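Local coordinates for protein amidohydrolase (PDB 3OOQ) that is a probable metal-dependent amidohydrolase of the TIM-barrel type, possibly an allantoinase, though its substrate is unconfirmed, at residues A148-A153 with R180-K185. Sequence-based numbering, arbitrary orientation.
Sequences AGLKMA and RDYFTK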
loop_
_atom_site.group_PDB
_atom_site.type_symbol
_atom_site.label_atom_id
_atom_site.label_comp_id
_atom_site.label_asym_id
_atom_site.label_seq_id
_atom_site.Cartn_x
_atom_site.Cartn_y
_atom_site.Cartn_z
ATOM N N ALA F 148 10.915 16.923 -35.917
ATOM C CA ALA F 148 10.040 16.776 -37.069
ATOM C C ALA F 148 8.554 16.945 -36.730
ATOM O O ALA F 148 7.713 17.094 -37.617
ATOM C CB ALA F 148 10.294 15.449 -37.758
ATOM N N GLY F 149 8.231 16.912 -35.445
ATOM C CA GLY F 149 6.845 16.953 -34.993
ATOM C C GLY F 149 6.735 16.879 -33.472
ATOM O O GLY F 149 7.683 16.472 -32.799
ATOM N N LEU F 150 5.593 17.307 -32.937
ATOM C CA LEU F 150 5.315 17.177 -31.518
ATOM C C LEU F 150 4.162 16.189 -31.361
ATOM O O LEU F 150 3.039 16.462 -31.796
ATOM C CB LEU F 150 4.969 18.532 -30.884
ATOM C CG LEU F 150 4.655 18.507 -29.367
ATOM C CD1 LEU F 150 5.805 17.871 -28.600
ATOM C CD2 LEU F 150 4.382 19.917 -28.828
ATOM N N LYS F 151 4.453 15.050 -30.749
ATOM C CA LYS F 151 3.491 13.949 -30.538
ATOM C C LYS F 151 2.496 14.287 -29.439
ATOM O O LYS F 151 2.891 14.756 -28.372
ATOM C CB LYS F 151 4.255 12.667 -30.162
ATOM C CG LYS F 151 3.415 11.417 -29.893
ATOM C CD LYS F 151 2.475 11.064 -31.082
ATOM C CE LYS F 151 1.691 9.773 -30.857
ATOM N NZ LYS F 151 2.615 8.601 -30.801
HETATM N N MSE F 152 1.215 14.042 -29.711
HETATM C CA MSE F 152 0.142 14.235 -28.740
HETATM C C MSE F 152 -0.784 13.045 -28.855
HETATM O O MSE F 152 -0.740 12.340 -29.857
HETATM C CB MSE F 152 -0.630 15.535 -29.012
HETATM C CG MSE F 152 0.255 16.753 -28.913
HETATM SE SE MSE F 152 -0.632 18.404 -29.425
HETATM C CE MSE F 152 0.905 19.302 -30.236
ATOM N N ALA F 153 -1.604 12.813 -27.828
ATOM C CA ALA F 153 -2.472 11.626 -27.793
ATOM C C ALA F 153 -3.813 11.892 -27.159
ATOM O O ALA F 153 -3.889 12.593 -26.155
ATOM C CB ALA F 153 -1.783 10.471 -27.067
ATOM N N ARG F 180 -5.174 21.921 -24.061
ATOM C CA ARG F 180 -5.574 23.331 -24.126
ATOM C C ARG F 180 -4.807 24.198 -23.140
ATOM O O ARG F 180 -4.399 25.332 -23.451
ATOM C CB ARG F 180 -7.046 23.488 -23.790
ATOM C CG ARG F 180 -7.937 23.538 -24.951
ATOM C CD ARG F 180 -9.229 24.353 -24.657
ATOM N NE ARG F 180 -10.007 24.180 -25.856
ATOM C CZ ARG F 180 -10.673 23.067 -26.136
ATOM N NH1 ARG F 180 -11.327 22.960 -27.288
ATOM N NH2 ARG F 180 -10.716 22.075 -25.245
ATOM N N ASP F 181 -4.660 23.677 -21.927
ATOM C CA ASP F 181 -3.969 24.397 -20.888
ATOM C C ASP F 181 -2.522 24.626 -21.343
ATOM O O ASP F 181 -2.002 25.729 -21.203
ATOM C CB ASP F 181 -4.044 23.609 -19.572
ATOM C CG ASP F 181 -3.317 24.279 -18.455
ATOM O OD1 ASP F 181 -3.867 25.234 -17.882
ATOM O OD2 ASP F 181 -2.184 23.859 -18.143
ATOM N N TYR F 182 -1.893 23.580 -21.892
ATOM C CA TYR F 182 -0.514 23.653 -22.340
ATOM C C TYR F 182 -0.324 24.792 -23.341
ATOM O O TYR F 182 0.534 25.671 -23.168
ATOM C CB TYR F 182 -0.060 22.323 -22.962
ATOM C CG TYR F 182 1.287 22.400 -23.668
ATOM C CD1 TYR F 182 2.457 22.705 -22.958
ATOM C CD2 TYR F 182 1.390 22.190 -25.047
ATOM C CE1 TYR F 182 3.670 22.791 -23.582
ATOM C CE2 TYR F 182 2.642 22.245 -25.693
ATOM C CZ TYR F 182 3.769 22.569 -24.947
ATOM O OH TYR F 182 5.003 22.663 -25.550
ATOM N N PHE F 183 -1.130 24.792 -24.392
ATOM C CA PHE F 183 -0.965 25.828 -25.411
ATOM C C PHE F 183 -1.357 27.229 -24.906
ATOM O O PHE F 183 -0.797 28.230 -25.370
ATOM C CB PHE F 183 -1.664 25.440 -26.731
ATOM C CG PHE F 183 -0.892 24.407 -27.518
ATOM C CD1 PHE F 183 0.319 24.744 -28.121
ATOM C CD2 PHE F 183 -1.352 23.096 -27.626
ATOM C CE1 PHE F 183 1.067 23.791 -28.829
ATOM C CE2 PHE F 183 -0.625 22.138 -28.337
ATOM C CZ PHE F 183 0.591 22.494 -28.949
ATOM N N THR F 184 -2.290 27.311 -23.955
ATOM C CA THR F 184 -2.619 28.610 -23.355
ATOM C C THR F 184 -1.349 29.191 -22.703
ATOM O O THR F 184 -1.029 30.381 -22.847
ATOM C CB THR F 184 -3.776 28.484 -22.315
ATOM O OG1 THR F 184 -4.956 28.011 -22.965
ATOM C CG2 THR F 184 -4.094 29.799 -21.661
ATOM N N LYS F 185 -0.604 28.333 -22.009
ATOM C CA LYS F 185 0.661 28.759 -21.403
ATOM C C LYS F 185 1.734 29.112 -22.430
ATOM O O LYS F 185 2.499 30.043 -22.204
ATOM C CB LYS F 185 1.178 27.694 -20.444
ATOM C CG LYS F 185 0.329 27.607 -19.212
ATOM C CD LYS F 185 0.203 26.169 -18.767
ATOM C CE LYS F 185 0.930 25.907 -17.485
ATOM N NZ LYS F 185 0.161 24.928 -16.601
#
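Selenomethionine Met152 meets Phe183 at the rim of its ring: Met152 SE lies 5.2 Å from the Phe183 ring centroid and 90° off the ring normal, an edge-on Met-aromatic contact. The terminal methyl makes the closest approach, as Met152 CE lies 3.5 Å from Phe183 CZ, and its SE 3.9 Å from Phe183 CE2. Approaching from the opposite direction to Phe183, the Met152 side chain runs out from the strand with CG anti to its carbonyl carbon (chi1 -61°), and a bend at chi3 carries the methyl along the ring edge. The Phe183 side chain leaves the helix across the line to the strand, and only the far end of its ring comes close. One face of this ring is covered within the helix by Tyr182, whose CD2 stands 3.7 Å above its plane and over its centre. Phe245 also packs against Phe183, their planes inclined at about 30°. Beside this pair, Leu150 CD2 comes within 4.3 Å of Tyr182 CE2 in a looser, oblique contact. Only side-chain ends bridge the gap, since even the nearest CA atoms, those of Met152 and Tyr182, are 11.4 Å apart. Strand 143-153 pairs with the parallel strand 223-227, and helix 172-198 packs outside this part of the barrel, with Leu217 and Val216 of helix 208-217 touching Phe183 and Leu150. Tyr182 OH is satisfied by Lys209 O, so the phenol can lie in this buried layer without a polar partner on the strand. With no hydrogen bond or salt bridge across the interface, strand and helix are joined here by dispersion and by the selenium that replaces the methionine sulfur, where the ring hydrogens probably face its electron-rich surface.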